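Local atomic coordinates of Sca-family protein (Rickettsia rickettsii, PDB entry 4LQ8), a protein that is a rickettsial surface cell antigen, here its N-terminal head domain, and probably takes part in cell adhesion. Residues Glu29-Ser38 with Tyr162-His174. Sequence-based numbering, arbitrary orientation.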
loop_
_atom_site.group_PDB
_atom_site.type_symbol
_atom_site.label_atom_id
_atom_site.label_comp_id
_atom_site.label_asym_id
_atom_site.label_seq_id
_atom_site.Cartn_x
_atom_site.Cartn_y
_atom_site.Cartn_z
ATOM N N GLU A 29 -20.456 3.528 -1.111
ATOM C CA GLU A 29 -19.274 3.887 -1.901
ATOM C C GLU A 29 -18.125 4.369 -0.999
ATOM O O GLU A 29 -18.320 5.256 -0.162
ATOM C CB GLU A 29 -19.608 4.925 -2.986
ATOM C CG GLU A 29 -18.737 4.798 -4.226
ATOM C CD GLU A 29 -19.008 5.779 -5.357
ATOM O OE1 GLU A 29 -18.982 7.004 -5.101
ATOM O OE2 GLU A 29 -19.169 5.324 -6.514
ATOM N N ALA A 30 -16.945 3.739 -1.133
ATOM C CA ALA A 30 -15.763 4.089 -0.339
ATOM C C ALA A 30 -15.188 5.426 -0.759
ATOM O O ALA A 30 -15.467 5.906 -1.854
ATOM C CB ALA A 30 -14.714 3.009 -0.461
ATOM N N ASP A 31 -14.398 6.041 0.110
ATOM C CA ASP A 31 -13.817 7.343 -0.182
ATOM C C ASP A 31 -12.370 7.431 0.240
ATOM O O ASP A 31 -11.904 6.586 0.994
ATOM C CB ASP A 31 -14.621 8.429 0.547
ATOM C CG ASP A 31 -14.719 9.747 -0.189
ATOM O OD1 ASP A 31 -13.858 10.004 -1.094
ATOM O OD2 ASP A 31 -15.639 10.536 0.135
ATOM N N ASP A 32 -11.664 8.471 -0.242
ATOM C CA ASP A 32 -10.304 8.767 0.164
ATOM C C ASP A 32 -10.420 9.397 1.539
ATOM O O ASP A 32 -11.380 10.116 1.791
ATOM C CB ASP A 32 -9.640 9.737 -0.824
ATOM C CG ASP A 32 -9.477 9.195 -2.235
ATOM O OD1 ASP A 32 -9.363 7.961 -2.392
ATOM O OD2 ASP A 32 -9.490 9.999 -3.182
ATOM N N GLY A 33 -9.475 9.093 2.418
ATOM C CA GLY A 33 -9.435 9.593 3.791
ATOM C C GLY A 33 -8.095 10.206 4.167
ATOM O O GLY A 33 -7.066 9.888 3.561
ATOM N N PHE A 34 -8.106 11.117 5.156
ATOM C CA PHE A 34 -6.885 11.785 5.609
ATOM C C PHE A 34 -7.002 12.190 7.065
ATOM O O PHE A 34 -8.100 12.444 7.553
ATOM C CB PHE A 34 -6.579 13.026 4.749
ATOM C CG PHE A 34 -7.349 14.274 5.138
ATOM C CD1 PHE A 34 -8.709 14.394 4.851
ATOM C CD2 PHE A 34 -6.718 15.319 5.804
ATOM C CE1 PHE A 34 -9.428 15.527 5.250
ATOM C CE2 PHE A 34 -7.432 16.457 6.189
ATOM C CZ PHE A 34 -8.787 16.547 5.921
ATOM N N ILE A 35 -5.850 12.277 7.733
ATOM C CA ILE A 35 -5.653 12.752 9.090
ATOM C C ILE A 35 -4.517 13.756 9.031
ATOM O O ILE A 35 -3.512 13.499 8.368
ATOM C CB ILE A 35 -5.292 11.619 10.085
ATOM C CG1 ILE A 35 -6.485 10.713 10.337
ATOM C CG2 ILE A 35 -4.742 12.213 11.424
ATOM C CD1 ILE A 35 -6.271 9.631 11.371
ATOM N N VAL A 36 -4.661 14.876 9.747
ATOM C CA VAL A 36 -3.605 15.866 9.909
ATOM C C VAL A 36 -3.551 16.211 11.388
ATOM O O VAL A 36 -4.597 16.456 11.987
ATOM C CB VAL A 36 -3.783 17.134 9.047
ATOM C CG1 VAL A 36 -2.574 18.056 9.185
ATOM C CG2 VAL A 36 -4.006 16.786 7.597
ATOM N N THR A 37 -2.351 16.192 11.988
ATOM C CA THR A 37 -2.128 16.579 13.389
ATOM C C THR A 37 -0.893 17.480 13.465
ATOM O O THR A 37 0.065 17.258 12.722
ATOM C CB THR A 37 -2.005 15.357 14.331
ATOM O OG1 THR A 37 -0.909 14.543 13.929
ATOM C CG2 THR A 37 -3.281 14.513 14.408
ATOM N N SER A 38 -0.924 18.509 14.342
ATOM C CA SER A 38 0.204 19.422 14.574
ATOM C C SER A 38 0.310 19.804 16.045
ATOM O O SER A 38 1.028 19.143 16.792
ATOM C CB SER A 38 0.117 20.666 13.698
ATOM O OG SER A 38 -1.049 21.425 13.968
ATOM N N TYR A 162 -13.045 10.029 16.986
ATOM C CA TYR A 162 -11.613 10.242 17.214
ATOM C C TYR A 162 -11.265 11.700 16.831
ATOM O O TYR A 162 -11.506 12.107 15.677
ATOM C CB TYR A 162 -10.763 9.206 16.460
ATOM C CG TYR A 162 -9.281 9.266 16.774
ATOM C CD1 TYR A 162 -8.778 8.762 17.973
ATOM C CD2 TYR A 162 -8.368 9.739 15.833
ATOM C CE1 TYR A 162 -7.407 8.766 18.243
ATOM C CE2 TYR A 162 -7.000 9.759 16.098
ATOM C CZ TYR A 162 -6.523 9.270 17.303
ATOM O OH TYR A 162 -5.171 9.265 17.552
ATOM N N PRO A 163 -10.806 12.536 17.804
ATOM C CA PRO A 163 -10.496 13.941 17.475
ATOM C C PRO A 163 -9.382 14.018 16.442
ATOM O O PRO A 163 -8.396 13.281 16.549
ATOM C CB PRO A 163 -10.096 14.551 18.828
ATOM C CG PRO A 163 -10.588 13.580 19.861
ATOM C CD PRO A 163 -10.473 12.239 19.209
ATOM N N GLY A 164 -9.612 14.816 15.398
ATOM C CA GLY A 164 -8.694 14.968 14.272
ATOM C C GLY A 164 -8.598 13.713 13.425
ATOM O O GLY A 164 -7.672 13.566 12.615
ATOM N N GLY A 165 -9.591 12.834 13.580
ATOM C CA GLY A 165 -9.673 11.548 12.891
ATOM C C GLY A 165 -9.926 11.605 11.402
ATOM O O GLY A 165 -10.159 12.684 10.844
ATOM N N PHE A 166 -9.870 10.425 10.742
ATOM C CA PHE A 166 -10.063 10.287 9.293
ATOM C C PHE A 166 -11.358 10.950 8.856
ATOM O O PHE A 166 -12.422 10.767 9.472
ATOM C CB PHE A 166 -10.037 8.802 8.841
ATOM C CG PHE A 166 -8.681 8.123 8.801
ATOM C CD1 PHE A 166 -7.759 8.426 7.797
ATOM C CD2 PHE A 166 -8.361 7.112 9.711
ATOM C CE1 PHE A 166 -6.517 7.785 7.751
ATOM C CE2 PHE A 166 -7.113 6.467 9.664
ATOM C CZ PHE A 166 -6.203 6.796 8.676
ATOM N N LYS A 167 -11.231 11.774 7.831
ATOM C CA LYS A 167 -12.327 12.485 7.198
ATOM C C LYS A 167 -12.155 12.287 5.682
ATOM O O LYS A 167 -11.024 12.065 5.233
ATOM C CB LYS A 167 -12.262 13.985 7.553
ATOM C CG LYS A 167 -12.874 14.305 8.898
ATOM C CD LYS A 167 -13.108 15.785 9.033
ATOM C CE LYS A 167 -14.030 16.083 10.197
ATOM N NZ LYS A 167 -14.410 17.524 10.265
ATOM N N PRO A 168 -13.237 12.367 4.871
ATOM C CA PRO A 168 -13.057 12.244 3.424
ATOM C C PRO A 168 -12.169 13.367 2.876
ATOM O O PRO A 168 -12.259 14.515 3.330
ATOM C CB PRO A 168 -14.498 12.338 2.877
ATOM C CG PRO A 168 -15.394 12.018 4.070
ATOM C CD PRO A 168 -14.655 12.622 5.212
ATOM N N VAL A 169 -11.281 13.025 1.928
ATOM C CA VAL A 169 -10.408 14.014 1.282
ATOM C C VAL A 169 -11.295 14.983 0.483
ATOM O O VAL A 169 -12.224 14.552 -0.198
ATOM C CB VAL A 169 -9.307 13.345 0.399
ATOM C CG1 VAL A 169 -8.530 14.378 -0.411
ATOM C CG2 VAL A 169 -8.350 12.523 1.259
ATOM N N GLN A 170 -11.062 16.287 0.627
ATOM C CA GLN A 170 -11.853 17.274 -0.104
ATOM C C GLN A 170 -11.094 17.694 -1.361
ATOM O O GLN A 170 -10.346 18.676 -1.335
ATOM C CB GLN A 170 -12.237 18.493 0.773
ATOM C CG GLN A 170 -13.158 18.177 1.965
ATOM C CD GLN A 170 -14.551 17.755 1.554
ATOM O OE1 GLN A 170 -14.921 16.577 1.647
ATOM N NE2 GLN A 170 -15.364 18.710 1.116
ATOM N N TRP A 171 -11.249 16.900 -2.445
ATOM C CA TRP A 171 -10.617 17.164 -3.736
ATOM C C TRP A 171 -11.360 18.290 -4.425
ATOM O O TRP A 171 -12.594 18.280 -4.488
ATOM C CB TRP A 171 -10.673 15.938 -4.654
ATOM C CG TRP A 171 -9.833 14.782 -4.205
ATOM C CD1 TRP A 171 -10.277 13.599 -3.702
ATOM C CD2 TRP A 171 -8.400 14.677 -4.285
ATOM N NE1 TRP A 171 -9.214 12.770 -3.442
ATOM C CE2 TRP A 171 -8.052 13.390 -3.820
ATOM C CE3 TRP A 171 -7.373 15.556 -4.685
ATOM C CZ2 TRP A 171 -6.718 12.970 -3.710
ATOM C CZ3 TRP A 171 -6.056 15.125 -4.599
ATOM C CH2 TRP A 171 -5.741 13.843 -4.128
ATOM N N GLU A 172 -10.601 19.246 -4.970
ATOM C CA GLU A 172 -11.149 20.353 -5.736
ATOM C C GLU A 172 -10.709 20.177 -7.168
ATOM O O GLU A 172 -9.529 19.907 -7.429
ATOM C CB GLU A 172 -10.679 21.700 -5.180
ATOM C CG GLU A 172 -11.338 22.071 -3.861
ATOM C CD GLU A 172 -11.277 23.550 -3.546
ATOM O OE1 GLU A 172 -12.304 24.241 -3.745
ATOM O OE2 GLU A 172 -10.199 24.026 -3.121
ATOM N N ASN A 173 -11.684 20.204 -8.082
ATOM C CA ASN A 173 -11.467 20.082 -9.516
ATOM C C ASN A 173 -10.635 21.274 -9.961
ATOM O O ASN A 173 -10.880 22.398 -9.503
ATOM C CB ASN A 173 -12.803 20.101 -10.266
ATOM C CG ASN A 173 -13.725 18.968 -9.907
ATOM O OD1 ASN A 173 -13.425 17.799 -10.139
ATOM N ND2 ASN A 173 -14.890 19.298 -9.373
ATOM N N HIS A 174 -9.632 21.018 -10.824
ATOM C CA HIS A 174 -8.778 22.062 -11.376
ATOM C C HIS A 174 -9.627 22.997 -12.239
ATOM O O HIS A 174 -10.574 22.553 -12.899
ATOM C CB HIS A 174 -7.620 21.467 -12.176
ATOM C CG HIS A 174 -6.458 22.392 -12.340
ATOM N ND1 HIS A 174 -6.473 23.420 -13.280
ATOM C CD2 HIS A 174 -5.256 22.385 -11.716
ATOM C CE1 HIS A 174 -5.292 24.010 -13.180
ATOM N NE2 HIS A 174 -4.527 23.427 -12.249
HETATM O O HOH W 1 -7.474 15.440 10.679
#
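A short antiparallel beta ladder at the margin of a mixed sheet joins strand 33-37, near the start of the modelled chain, to residues 167-168, which follow the run of five helices between residues 64 and 155. Phe34 and Lys167 form its hydrogen-bonded pair: Phe34 N gives a bond to Lys167 O (3.1 Å), and Lys167 N returns one to Phe34 O (3.2 Å). Next to it, Gly33 and Pro168 make the non-hydrogen-bonded pair, and a third bond runs from Val169 N to Asp32 O (2.9 Å), the donor standing well above the carbonyl plane. Beyond Phe34, at the Val36 end, water 1 extends the link, accepting from Val36 N and donating to Gly164 O inside the type II turn of residues 162-165.

Ile35 and Phe166 pack on the side of helix 64-90, where both touch Ile65. With CG1 beside the backbone N (chi1 -70°) and the chain extended beyond it, Ile35 lays CD1 over the middle of the Phe166 ring, 3.6 Å from its centroid, in a CH-pi contact. His153 meets the same ring edge-to-face. The Phe34 ring instead lies alongside the 167-169 backbone, its CE1 edge 3.6 Å from Pro168 O, while Phe34 CB touches Val169 CG2.

At the Asp32 end, the buried Asp32 carboxylate is held from several directions. OD1 accepts from Val242 N and OD2 is salt-bridged to Arg222, an environment that would probably favour the charged form. Trp171 NE1 donates a hydrogen bond to Asp32 OD2 (2.8 Å), using the anti lone pair of that oxygen, with the indole turned 80° from the carboxylate plane.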